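Local coordinates for protein alginate lyase, family PL7 (Zobellia galactanivorans, PDB 3ZPY) that is the catalytic domain of a marine family PL7 alginate lyase, which probably cleaves alginate chains by beta-elimination, at residues A[62-67]-A[232-237]; A[122-127]-A[138-143]; A[161-166]-A[201-206]. One frame throughout, in Å; residues are numbered along the deposited sequence.

Interaction 1 (A[62-67]-A[232-237]); sequences CYRGLG and TGSYGL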
ATOM      1  N   CYS A  62      -3.171  10.571  -0.098  1.00  5.15           N
ATOM      2  CA  CYS A  62      -1.832  10.950   0.405  1.00  5.77           C
ATOM      3  C   CYS A  62      -1.222  11.958  -0.542  1.00  5.75           C
ATOM      4  O   CYS A  62      -1.499  11.936  -1.748  1.00  7.10           O
ATOM      5  CB  CYS A  62      -0.980   9.636   0.599  1.00  5.74           C
ATOM      6  SG  CYS A  62       0.558   9.921   1.470  1.00  7.76           S
ATOM      7  N   TYR A  63      -0.378  12.830  -0.013  1.00  6.66           N
ATOM      8  CA  TYR A  63       0.031  13.999  -0.769  1.00  6.51           C
ATOM      9  C   TYR A  63       1.533  14.008  -0.929  1.00  7.34           C
ATOM     10  O   TYR A  63       2.255  13.632   0.002  1.00  7.28           O
ATOM     11  CB  TYR A  63      -0.378  15.339  -0.057  1.00  7.23           C
ATOM     12  CG  TYR A  63      -1.856  15.415   0.191  1.00  7.22           C
ATOM     13  CD1 TYR A  63      -2.442  14.665   1.239  1.00  8.44           C
ATOM     14  CD2 TYR A  63      -2.661  16.300  -0.571  1.00  7.07           C
ATOM     15  CE1 TYR A  63      -3.792  14.662   1.475  1.00  9.45           C
ATOM     16  CE2 TYR A  63      -4.063  16.319  -0.322  1.00  7.09           C
ATOM     17  CZ  TYR A  63      -4.568  15.575   0.764  1.00  7.22           C
ATOM     18  OH  TYR A  63      -5.941  15.546   0.947  1.00  8.75           O
ATOM     19  N   ARG A  64       1.979  14.426  -2.111  1.00  7.44           N
ATOM     20  CA  ARG A  64       3.408  14.721  -2.340  1.00  8.40           C
ATOM     21  C   ARG A  64       3.867  15.673  -1.239  1.00  9.91           C
ATOM     22  O   ARG A  64       3.187  16.675  -0.908  1.00  8.43           O
ATOM     23  CB  ARG A  64       3.463  15.488  -3.688  1.00  8.74           C
ATOM     24  CG  ARG A  64       4.885  15.810  -4.205  1.00  8.11           C
ATOM     25  CD  ARG A  64       4.751  16.564  -5.530  1.00  8.22           C
ATOM     26  NE  ARG A  64       6.013  16.621  -6.296  1.00  9.44           N
ATOM     27  CZ  ARG A  64       6.833  17.665  -6.360  1.00  9.47           C
ATOM     28  NH1 ARG A  64       6.691  18.717  -5.562  1.00 11.97           N
ATOM     29  NH2 ARG A  64       7.839  17.653  -7.226  1.00 12.83           N
ATOM     30  N   GLY A  65       5.034  15.355  -0.632  1.00  9.48           N
ATOM     31  CA  GLY A  65       5.627  16.285   0.375  1.00 12.62           C
ATOM     32  C   GLY A  65       4.901  16.270   1.727  1.00  9.53           C
ATOM     33  O   GLY A  65       5.264  17.066   2.549  1.00 13.02           O
ATOM     34  N   LEU A  66       3.872  15.395   1.920  1.00  9.29           N
ATOM     35  CA  LEU A  66       3.138  15.348   3.154  1.00 11.38           C
ATOM     36  C   LEU A  66       4.092  14.975   4.287  1.00 11.97           C
ATOM     37  O   LEU A  66       4.767  13.927   4.261  1.00 12.32           O
ATOM     38  CB  LEU A  66       2.051  14.342   3.033  1.00  9.02           C
ATOM     39  CG  LEU A  66       0.992  14.229   4.176  1.00  9.28           C
ATOM     40  CD1 LEU A  66       0.226  15.551   4.365  1.00 12.41           C
ATOM     41  CD2 LEU A  66       0.013  13.040   4.028  1.00  9.03           C
ATOM     42  N   GLY A  67       4.129  15.813   5.319  1.00 11.21           N
ATOM     43  CA  GLY A  67       5.009  15.526   6.432  1.00 14.70           C
ATOM     44  C   GLY A  67       6.506  15.676   6.072  1.00 15.38           C
ATOM     45  O   GLY A  67       7.353  15.205   6.821  1.00 20.46           O
ATOM     46  N   THR A 232       2.716  20.550  -2.772  1.00 10.32           N
ATOM     47  CA  THR A 232       2.129  21.439  -3.809  1.00 11.40           C
ATOM     48  C   THR A 232       0.596  21.331  -3.891  1.00 11.57           C
ATOM     49  O   THR A 232       0.016  22.106  -4.654  1.00 12.79           O
ATOM     50  CB  THR A 232       2.690  21.090  -5.182  1.00 13.28           C
ATOM     51  OG1 THR A 232       2.328  19.706  -5.467  1.00 14.15           O
ATOM     52  CG2 THR A 232       4.246  21.310  -5.216  1.00 13.28           C
ATOM     53  N   GLY A 233      -0.010  20.344  -3.207  1.00 10.80           N
ATOM     54  CA  GLY A 233      -1.424  20.040  -3.389  1.00 10.34           C
ATOM     55  C   GLY A 233      -1.505  18.776  -4.290  1.00 10.69           C
ATOM     56  O   GLY A 233      -2.486  18.187  -4.428  1.00  9.57           O
ATOM     57  N   SER A 234      -0.418  18.361  -4.955  1.00  8.90           N
ATOM     58  CA  SER A 234      -0.430  17.133  -5.778  1.00  8.21           C
ATOM     59  C   SER A 234      -0.639  15.904  -4.821  1.00  8.21           C
ATOM     60  O   SER A 234      -0.119  15.841  -3.701  1.00  7.72           O
ATOM     61  CB  SER A 234       0.943  16.947  -6.356  1.00  6.85           C
ATOM     62  OG  SER A 234       1.158  15.712  -6.996  1.00  8.06           O
ATOM     63  N   TYR A 235      -1.409  14.926  -5.244  1.00  5.83           N
ATOM     64  CA  TYR A 235      -1.829  13.845  -4.349  1.00  6.69           C
ATOM     65  C   TYR A 235      -2.060  12.577  -5.176  1.00  5.59           C
ATOM     66  O   TYR A 235      -2.285  12.665  -6.424  1.00  5.71           O
ATOM     67  CB  TYR A 235      -3.081  14.193  -3.469  1.00  8.25           C
ATOM     68  CG  TYR A 235      -4.353  14.381  -4.294  1.00  7.60           C
ATOM     69  CD1 TYR A 235      -4.545  15.542  -5.040  1.00  8.60           C
ATOM     70  CD2 TYR A 235      -5.218  13.310  -4.500  1.00  6.29           C
ATOM     71  CE1 TYR A 235      -5.742  15.696  -5.815  1.00  8.91           C
ATOM     72  CE2 TYR A 235      -6.386  13.438  -5.271  1.00  7.05           C
ATOM     73  CZ  TYR A 235      -6.599  14.625  -5.949  1.00  9.67           C
ATOM     74  OH  TYR A 235      -7.740  14.736  -6.715  1.00 10.77           O
ATOM     75  N   GLY A 236      -2.108  11.445  -4.480  1.00  5.96           N
ATOM     76  CA  GLY A 236      -2.676  10.238  -5.088  1.00  5.70           C
ATOM     77  C   GLY A 236      -3.904   9.825  -4.292  1.00  4.96           C
ATOM     78  O   GLY A 236      -4.091  10.225  -3.128  1.00  5.04           O
ATOM     79  N   LEU A 237      -4.793   9.075  -4.975  1.00  4.56           N
ATOM     80  CA  LEU A 237      -6.016   8.647  -4.353  1.00  4.08           C
ATOM     81  C   LEU A 237      -6.290   7.185  -4.771  1.00  4.39           C
ATOM     82  O   LEU A 237      -6.350   6.907  -5.929  1.00  5.29           O
ATOM     83  CB  LEU A 237      -7.160   9.550  -4.792  1.00  5.20           C
ATOM     84  CG  LEU A 237      -8.508   9.289  -4.118  1.00  5.09           C
ATOM     85  CD1 LEU A 237      -8.466   9.441  -2.595  1.00  5.06           C
ATOM     86  CD2 LEU A 237      -9.642  10.157  -4.694  1.00  6.18           C
TER
HETATM   87  O   HOH W   1       1.353  17.903  -2.444  1.00  7.83           O
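Backbone hydrogen bonds join Cys62 and Gly236 in both directions. Gly236 N gives the shorter bond, 2.8 Å to Cys62 O; Cys62 N returns one of 3.2 Å to Gly236 O. Beyond the non-hydrogen-bonded pair Tyr63/Tyr235, Arg64 N reaches Ser234 O at 3.0 Å. These bonds close the antiparallel pairing of strands 58-63 and 235-247, neighbours in the seven-stranded sheet of the PL7 beta-jelly-roll sandwich. Both chains turn off here: 63-66 forms a type II turn, and Thr232 OG1 accepts from Ser234 N in an ST turn. One water ties the two bends together, donating to Arg64 O at 2.7 Å and to Ser234 O at 2.8 Å while accepting from Thr232 N. Ser234 O thus takes two donors.

Apolar contact is carried by Tyr63, whose CD2 lies 3.6 Å from Tyr235 CB; the two side chains cross at a slant, and the Tyr235 ring leads away to a cation-pi contact with Lys61. The extended Arg64 chain, CG anti to its own N (chi1 -175°), runs past Ser234 CB, 3.9 Å from CD, to bring NH1 3.6 Å from Thr232 CG2. Its guanidinium is gripped by backbone oxygens of Gln110, Asp111 and Ser230.

Interaction 2 (A[122-127]-A[138-143]); sequences GQIHGP and DVVRVQ
Gly122 O receives Val142 N at 2.9 Å, and Val142 CB sits against the same oxygen. Gln123 pairs with Arg141 across a non-hydrogen-bonded position, their side chains side by side on one face of the sheet, while Gln123 CA turns its hydrogen to Val140 O. Ile124 occupies the other face: CG2 rests 3.8 Å from Val139 CB, and CD1 equally near Val140 CG1. Its N donates to Val140 O (3.0 Å), and its O accepts twice, from Val139 N at 2.8 Å and Val140 N at 3.2 Å. This is a classic beta bulge, with Val139 and Val140 both opposite Ile124. Gln123-Ile124-His125 is the QIH sequence motif of PL7 lyases, on a strand that in relatives lines the substrate groove. The bulge shifts the register by one, setting His125 opposite Asp138. With CG anti to its N (chi1 -167°), His125 brings ND1 within 2.6 Å of Asp138 OD1; the oxygen lies in the ring plane and uses its anti lone pair, the carboxylate being turned 75° from the ring. Asp138 OD2 holds Arg141 NH1 in a salt bridge. Gly126 N lies 3.8 Å from Val139 CG2.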
ATOM      1  N   GLY A 122      -0.692  -1.959  -2.857  1.00  4.35           N
ATOM      2  CA  GLY A 122      -0.688  -3.144  -2.002  1.00  5.26           C
ATOM      3  C   GLY A 122       0.751  -3.624  -1.943  1.00  4.86           C
ATOM      4  O   GLY A 122       1.533  -3.388  -2.876  1.00  7.44           O
ATOM      5  N   GLN A 123       1.083  -4.270  -0.833  1.00  5.86           N
ATOM      6  CA  GLN A 123       2.448  -4.716  -0.580  1.00  6.83           C
ATOM      7  C   GLN A 123       2.506  -5.990   0.228  1.00  5.53           C
ATOM      8  O   GLN A 123       1.586  -6.254   1.008  1.00  5.85           O
ATOM      9  CB  GLN A 123       3.280  -3.730   0.249  1.00  9.36           C
ATOM     10  CG  GLN A 123       3.372  -2.269  -0.156  1.00 10.40           C
ATOM     11  CD  GLN A 123       3.927  -1.510   1.073  1.00 12.89           C
ATOM     12  OE1 GLN A 123       3.278  -0.573   1.553  1.00 17.47           O
ATOM     13  NE2 GLN A 123       5.014  -1.948   1.603  1.00 19.21           N
ATOM     14  N   ILE A 124       3.663  -6.711   0.082  1.00  4.72           N
ATOM     15  CA  ILE A 124       4.141  -7.544   1.133  1.00  4.98           C
ATOM     16  C   ILE A 124       5.450  -6.921   1.655  1.00  5.78           C
ATOM     17  O   ILE A 124       6.357  -6.608   0.863  1.00  7.00           O
ATOM     18  CB  ILE A 124       4.473  -9.004   0.635  1.00  4.74           C
ATOM     19  CG1 ILE A 124       3.186  -9.637   0.075  1.00  4.93           C
ATOM     20  CG2 ILE A 124       5.072  -9.883   1.772  1.00  6.18           C
ATOM     21  CD1 ILE A 124       3.436 -10.850  -0.814  1.00  6.79           C
ATOM     22  N   HIS A 125       5.520  -6.768   2.981  1.00  5.65           N
ATOM     23  CA  HIS A 125       6.731  -6.277   3.608  1.00  5.64           C
ATOM     24  C   HIS A 125       7.395  -7.372   4.391  1.00  7.28           C
ATOM     25  O   HIS A 125       6.718  -8.093   5.145  1.00  7.48           O
ATOM     26  CB  HIS A 125       6.410  -5.012   4.448  1.00  7.63           C
ATOM     27  CG  HIS A 125       7.655  -4.281   4.871  1.00  8.00           C
ATOM     28  ND1 HIS A 125       8.334  -3.398   4.056  1.00 11.76           N
ATOM     29  CD2 HIS A 125       8.402  -4.381   6.003  1.00 10.59           C
ATOM     30  CE1 HIS A 125       9.414  -2.936   4.700  1.00 13.45           C
ATOM     31  NE2 HIS A 125       9.467  -3.544   5.889  1.00 12.81           N
ATOM     32  N   GLY A 126       8.744  -7.437   4.316  1.00  7.37           N
ATOM     33  CA  GLY A 126       9.472  -8.450   5.059  1.00  9.25           C
ATOM     34  C   GLY A 126      10.405  -7.846   6.089  1.00  9.37           C
ATOM     35  O   GLY A 126      10.295  -6.668   6.415  1.00 11.06           O
ATOM     36  N   PRO A 127      11.282  -8.664   6.665  1.00 10.03           N
ATOM     37  CA  PRO A 127      12.195  -8.204   7.685  1.00 13.78           C
ATOM     38  C   PRO A 127      13.250  -7.241   7.112  1.00 12.13           C
ATOM     39  O   PRO A 127      13.716  -7.406   5.944  1.00 12.67           O
ATOM     40  CB  PRO A 127      12.873  -9.518   8.192  1.00 12.99           C
ATOM     41  CG  PRO A 127      12.842 -10.405   6.929  1.00 11.69           C
ATOM     42  CD  PRO A 127      11.470 -10.089   6.308  1.00 10.79           C
ATOM     43  N   ASP A 138      10.687  -4.212   1.594  1.00  8.00           N
ATOM     44  CA  ASP A 138       9.506  -4.596   0.799  1.00  8.36           C
ATOM     45  C   ASP A 138       9.827  -5.793  -0.074  1.00  7.29           C
ATOM     46  O   ASP A 138      10.716  -5.749  -0.902  1.00  9.19           O
ATOM     47  CB  ASP A 138       9.072  -3.481  -0.143  1.00  9.39           C
ATOM     48  CG  ASP A 138       8.581  -2.219   0.572  1.00 13.85           C
ATOM     49  OD1 ASP A 138       8.220  -2.251   1.765  1.00 17.51           O
ATOM     50  OD2 ASP A 138       8.632  -1.114  -0.065  1.00 12.81           O
ATOM     51  N   VAL A 139       9.012  -6.844   0.088  1.00  6.97           N
ATOM     52  CA  VAL A 139       9.085  -8.057  -0.767  1.00  6.17           C
ATOM     53  C   VAL A 139       8.510  -7.734  -2.143  1.00  5.39           C
ATOM     54  O   VAL A 139       9.077  -8.063  -3.176  1.00  6.05           O
ATOM     55  CB  VAL A 139       8.355  -9.227  -0.110  1.00  6.91           C
ATOM     56  CG1 VAL A 139       8.221 -10.389  -1.044  1.00  6.94           C
ATOM     57  CG2 VAL A 139       9.026  -9.632   1.203  1.00  7.33           C
ATOM     58  N   VAL A 140       7.325  -7.093  -2.133  1.00  4.95           N
ATOM     59  CA  VAL A 140       6.684  -6.669  -3.439  1.00  4.52           C
ATOM     60  C   VAL A 140       5.886  -5.414  -3.151  1.00  4.67           C
ATOM     61  O   VAL A 140       5.282  -5.291  -2.065  1.00  5.87           O
ATOM     62  CB  VAL A 140       5.829  -7.820  -4.075  1.00  4.97           C
ATOM     63  CG1 VAL A 140       4.545  -8.112  -3.251  1.00  7.09           C
ATOM     64  CG2 VAL A 140       5.459  -7.485  -5.533  1.00  5.30           C
ATOM     65  N   ARG A 141       5.915  -4.521  -4.127  1.00  4.89           N
ATOM     66  CA  ARG A 141       5.028  -3.372  -4.201  1.00  4.61           C
ATOM     67  C   ARG A 141       4.237  -3.445  -5.492  1.00  4.63           C
ATOM     68  O   ARG A 141       4.826  -3.517  -6.580  1.00  5.21           O
ATOM     69  CB  ARG A 141       5.847  -2.094  -4.192  1.00  4.93           C
ATOM     70  CG  ARG A 141       6.425  -1.778  -2.817  1.00  5.61           C
ATOM     71  CD  ARG A 141       6.884  -0.308  -2.732  1.00  7.86           C
ATOM     72  NE  ARG A 141       7.813   0.093  -3.799  1.00  8.50           N
ATOM     73  CZ  ARG A 141       9.115  -0.135  -3.773  1.00  8.81           C
ATOM     74  NH1 ARG A 141       9.676  -0.821  -2.786  1.00  8.34           N
ATOM     75  NH2 ARG A 141       9.889   0.269  -4.794  1.00 10.77           N
ATOM     76  N   VAL A 142       2.887  -3.385  -5.391  1.00  4.02           N
ATOM     77  CA  VAL A 142       1.989  -3.410  -6.543  1.00  4.58           C
ATOM     78  C   VAL A 142       1.609  -1.954  -6.806  1.00  3.96           C
ATOM     79  O   VAL A 142       1.069  -1.315  -5.904  1.00  4.57           O
ATOM     80  CB  VAL A 142       0.777  -4.254  -6.158  1.00  4.89           C
ATOM     81  CG1 VAL A 142      -0.209  -4.249  -7.327  1.00  6.19           C
ATOM     82  CG2 VAL A 142       1.150  -5.686  -5.775  1.00  6.12           C
ATOM     83  N   GLN A 143       1.938  -1.463  -8.012  1.00  4.42           N
ATOM     84  CA  GLN A 143       1.883  -0.027  -8.245  1.00  5.44           C
ATOM     85  C   GLN A 143       1.244   0.242  -9.597  1.00  4.89           C
ATOM     86  O   GLN A 143       1.237  -0.582 -10.463  1.00  5.14           O
ATOM     87  CB  GLN A 143       3.294   0.594  -8.302  1.00  5.32           C
ATOM     88  CG  GLN A 143       4.068   0.266  -7.000  1.00  7.05           C
ATOM     89  CD  GLN A 143       5.502   0.371  -7.105  1.00  8.92           C
ATOM     90  OE1 GLN A 143       6.172   0.929  -6.214  1.00 11.66           O
ATOM     91  NE2 GLN A 143       6.029  -0.264  -8.156  1.00 13.49           N
TER

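Interaction 3 (A[161-166]-A[201-206]); sequences GYVTEE and SVFRKK
Val163 and Phe203 meet because their first torsions send them at each other from opposite directions. Val163 places CG1 between its backbone N and carbonyl carbon (chi1 69°) and CG2 anti to the N, so the two methyls part to reach different residues. Phe203 swings its ring anti to its own N (chi1 175°), straight out from the strand toward the short helix 162-165.

The ring tip takes the apolar load. Phe203 CZ lies 4.0 Å from Val163 CG1, and Thr164 CG2 approaches more closely, 3.6 Å from Phe203 CE1, at a slant to the ring. The hydroxyl of Thr164 is held by Ile159 O, a bond that probably fixes the rotation that presents this methyl to the ring. The other Val163 methyl, CG2, packs 4.0 Å from Lys205 CB, the two side chains sliding past each other in opposite senses. Farther out, the lysine lays its methylenes against the Val163 carbonyl oxygen: Lys205 CD is 3.4 Å from Val163 O, and Lys205 CE 3.5 Å from that oxygen. No hydrogen bond spans the two segments. With both methyls of Val163 gone, as in an alanine, a gap would probably open before the Phe203 ring tip and Lys205 CB would lose this apolar neighbour.

Around the contact, the helix follows directly on strand 154-160 of the larger sheet, with Gly161 as N-cap, its O accepting from both Thr164 N and Glu165 N. Strand 200-206 is one of the two outermost strands of the seven-stranded sheet, bulged where Val202 and Phe203 face Leu195. Ile159 and Gln171, from strands 154-160 and 171-177, also touch Phe203, so the contact joins the two sheets of the sandwich near their border.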
ATOM      1  N   GLY A 161       9.818  -3.688  -5.347  1.00  6.07           N
ATOM      2  CA  GLY A 161      10.206  -4.458  -4.193  1.00  6.53           C
ATOM      3  C   GLY A 161      11.241  -5.510  -4.496  1.00  6.87           C
ATOM      4  O   GLY A 161      11.605  -5.678  -5.666  1.00  6.94           O
ATOM      5  N   TYR A 162      11.633  -6.286  -3.462  1.00  7.09           N
ATOM      6  CA  TYR A 162      12.807  -7.186  -3.556  1.00  7.11           C
ATOM      7  C   TYR A 162      12.661  -8.211  -4.705  1.00  7.19           C
ATOM      8  O   TYR A 162      13.568  -8.427  -5.486  1.00  7.20           O
ATOM      9  CB  TYR A 162      12.961  -7.919  -2.236  1.00  8.26           C
ATOM     10  CG  TYR A 162      14.140  -8.767  -2.178  1.00  7.64           C
ATOM     11  CD1 TYR A 162      14.263  -9.942  -2.964  1.00  9.54           C
ATOM     12  CD2 TYR A 162      15.245  -8.326  -1.455  1.00 10.57           C
ATOM     13  CE1 TYR A 162      15.419 -10.702  -2.929  1.00 12.86           C
ATOM     14  CE2 TYR A 162      16.428  -9.082  -1.410  1.00 13.15           C
ATOM     15  CZ  TYR A 162      16.501 -10.296  -2.163  1.00 12.71           C
ATOM     16  OH  TYR A 162      17.646 -11.049  -2.206  1.00 19.15           O
ATOM     17  N   VAL A 163      11.426  -8.712  -4.865  1.00  7.05           N
ATOM     18  CA  VAL A 163      11.215  -9.854  -5.729  1.00  5.92           C
ATOM     19  C   VAL A 163      11.527  -9.520  -7.221  1.00  6.06           C
ATOM     20  O   VAL A 163      11.915 -10.403  -7.960  1.00  7.62           O
ATOM     21  CB  VAL A 163       9.754 -10.418  -5.592  1.00  5.69           C
ATOM     22  CG1 VAL A 163       8.716  -9.453  -6.168  1.00  7.09           C
ATOM     23  CG2 VAL A 163       9.693 -11.835  -6.178  1.00  6.96           C
ATOM     24  N   THR A 164      11.440  -8.247  -7.594  1.00  5.84           N
ATOM     25  CA  THR A 164      11.866  -7.797  -8.935  1.00  6.62           C
ATOM     26  C   THR A 164      13.167  -7.007  -8.817  1.00  8.21           C
ATOM     27  O   THR A 164      14.109  -7.276  -9.582  1.00  8.62           O
ATOM     28  CB  THR A 164      10.777  -7.044  -9.697  1.00  5.75           C
ATOM     29  OG1 THR A 164      10.377  -5.936  -8.918  1.00  6.41           O
ATOM     30  CG2 THR A 164       9.641  -7.935 -10.090  1.00  5.95           C
ATOM     31  N   GLU A 165      13.189  -5.987  -7.957  1.00  8.81           N
ATOM     32  CA  GLU A 165      14.388  -5.113  -7.959  1.00  9.68           C
ATOM     33  C   GLU A 165      15.715  -5.806  -7.702  1.00  9.93           C
ATOM     34  O   GLU A 165      16.746  -5.313  -8.162  1.00 15.36           O
ATOM     35  CB  GLU A 165      14.149  -3.985  -6.957  1.00 12.72           C
ATOM     36  CG  GLU A 165      13.023  -3.039  -7.280  1.00 12.80           C
ATOM     37  CD  GLU A 165      12.889  -2.047  -6.147  1.00 19.06           C
ATOM     38  OE1 GLU A 165      13.874  -1.667  -5.441  1.00 24.97           O
ATOM     39  OE2 GLU A 165      11.819  -1.541  -5.975  1.00 23.41           O
ATOM     40  N   GLU A 166      15.730  -6.839  -6.859  1.00  9.42           N
ATOM     41  CA  GLU A 166      16.950  -7.528  -6.481  1.00 11.55           C
ATOM     42  C   GLU A 166      17.083  -8.823  -7.283  1.00 11.11           C
ATOM     43  O   GLU A 166      17.995  -9.605  -7.103  1.00 14.52           O
ATOM     44  CB  GLU A 166      16.965  -7.781  -4.959  1.00 13.20           C
ATOM     45  CG  GLU A 166      17.141  -6.528  -4.098  1.00 16.04           C
ATOM     46  CD  GLU A 166      18.566  -6.069  -4.004  1.00 19.28           C
ATOM     47  OE1 GLU A 166      19.411  -6.701  -4.634  1.00 22.63           O
ATOM     48  OE2 GLU A 166      18.819  -5.094  -3.283  1.00 30.16           O
ATOM     49  N   SER A 201      -3.496 -14.476 -13.566  1.00  6.05           N
ATOM     50  CA  SER A 201      -2.126 -14.268 -13.003  1.00  6.18           C
ATOM     51  C   SER A 201      -1.358 -13.330 -13.919  1.00  6.35           C
ATOM     52  O   SER A 201      -1.047 -13.666 -15.076  1.00  6.83           O
ATOM     53  CB  SER A 201      -1.399 -15.580 -12.883  1.00  5.77           C
ATOM     54  OG  SER A 201      -0.073 -15.356 -12.486  1.00  7.25           O
ATOM     55  N   VAL A 202      -1.018 -12.177 -13.342  1.00  5.44           N
ATOM     56  CA  VAL A 202      -0.278 -11.181 -14.156  1.00  5.81           C
ATOM     57  C   VAL A 202       1.222 -11.053 -13.816  1.00  4.78           C
ATOM     58  O   VAL A 202       2.008 -10.512 -14.575  1.00  6.57           O
ATOM     59  CB  VAL A 202      -0.954  -9.787 -14.125  1.00  6.45           C
ATOM     60  CG1 VAL A 202      -2.398  -9.900 -14.608  1.00  6.11           C
ATOM     61  CG2 VAL A 202      -0.980  -9.233 -12.716  1.00  7.88           C
ATOM     62  N   PHE A 203       1.573 -11.638 -12.683  1.00  4.50           N
ATOM     63  CA  PHE A 203       3.009 -11.608 -12.213  1.00  4.05           C
ATOM     64  C   PHE A 203       3.183 -12.775 -11.258  1.00  4.43           C
ATOM     65  O   PHE A 203       2.406 -12.882 -10.305  1.00  4.90           O
ATOM     66  CB  PHE A 203       3.296 -10.302 -11.448  1.00  4.65           C
ATOM     67  CG  PHE A 203       4.670 -10.326 -10.873  1.00  4.18           C
ATOM     68  CD1 PHE A 203       5.763 -10.083 -11.631  1.00  5.49           C
ATOM     69  CD2 PHE A 203       4.811 -10.698  -9.537  1.00  4.92           C
ATOM     70  CE1 PHE A 203       7.062 -10.195 -11.080  1.00  6.60           C
ATOM     71  CE2 PHE A 203       6.069 -10.783  -8.973  1.00  6.64           C
ATOM     72  CZ  PHE A 203       7.189 -10.529  -9.737  1.00  6.74           C
ATOM     73  N   ARG A 204       4.229 -13.552 -11.446  1.00  5.16           N
ATOM     74  CA  ARG A 204       4.510 -14.620 -10.506  1.00  4.83           C
ATOM     75  C   ARG A 204       6.019 -14.848 -10.552  1.00  5.89           C
ATOM     76  O   ARG A 204       6.561 -15.092 -11.665  1.00  7.87           O
ATOM     77  CB  ARG A 204       3.758 -15.905 -10.929  1.00  6.51           C
ATOM     78  CG  ARG A 204       4.162 -17.113 -10.115  1.00  6.49           C
ATOM     79  CD  ARG A 204       3.322 -18.338 -10.463  1.00  6.84           C
ATOM     80  NE  ARG A 204       3.986 -19.584 -10.064  1.00  7.38           N
ATOM     81  CZ  ARG A 204       3.882 -20.138  -8.847  1.00  6.89           C
ATOM     82  NH1 ARG A 204       3.059 -19.599  -7.943  1.00  8.10           N
ATOM     83  NH2 ARG A 204       4.514 -21.286  -8.604  1.00  8.08           N
ATOM     84  N   LYS A 205       6.692 -14.894  -9.365  1.00  5.23           N
ATOM     85  CA  LYS A 205       8.142 -15.014  -9.373  1.00  6.02           C
ATOM     86  C   LYS A 205       8.573 -15.562  -8.041  1.00  5.42           C
ATOM     87  O   LYS A 205       8.076 -15.151  -6.991  1.00  6.39           O
ATOM     88  CB  LYS A 205       8.799 -13.643  -9.637  1.00  6.49           C
ATOM     89  CG  LYS A 205      10.316 -13.766  -9.890  1.00  8.04           C
ATOM     90  CD  LYS A 205      10.824 -12.423 -10.460  1.00  7.91           C
ATOM     91  CE  LYS A 205      12.344 -12.438 -10.754  1.00 10.74           C
ATOM     92  NZ  LYS A 205      12.595 -13.442 -11.804  1.00 14.46           N
ATOM     93  N   LYS A 206       9.556 -16.470  -8.087  1.00  6.36           N
ATOM     94  CA  LYS A 206      10.139 -17.047  -6.870  1.00  7.14           C
ATOM     95  C   LYS A 206      11.071 -16.049  -6.164  1.00  6.76           C
ATOM     96  O   LYS A 206      11.899 -15.407  -6.829  1.00  8.00           O
ATOM     97  CB  LYS A 206      10.564 -18.478  -7.095  1.00  8.68           C
ATOM     98  CG  LYS A 206      10.914 -19.260  -5.840  1.00 12.65           C
ATOM     99  CD  LYS A 206      11.617 -20.565  -6.179  1.00 16.77           C
ATOM    100  CE  LYS A 206      11.528 -21.556  -5.030  1.00 18.52           C
ATOM    101  NZ  LYS A 206      10.132 -21.715  -4.541  1.00 25.91           N
TER

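All three contacts lie within one catalytic domain, a two-sheet beta sandwich. Interactions 1 and 3 reach the same seven-stranded sheet, with centres about 27 Å apart on opposite sides of the chain's centre. Interaction 2 belongs to the ten-stranded sheet; its centre is about 21 Å from that of interaction 1. Interactions 2 and 3, centres about 10 Å apart, do meet: Arg141 NH2 forms a salt bridge with Glu165 OE2, and Val140 packs on Val163. Together they tie the larger sheet, through helix 162-165, to an edge of the smaller. Along the chain, they follow in series inside the loop closed by interaction 1, which brings an early strand beside the C-terminal one.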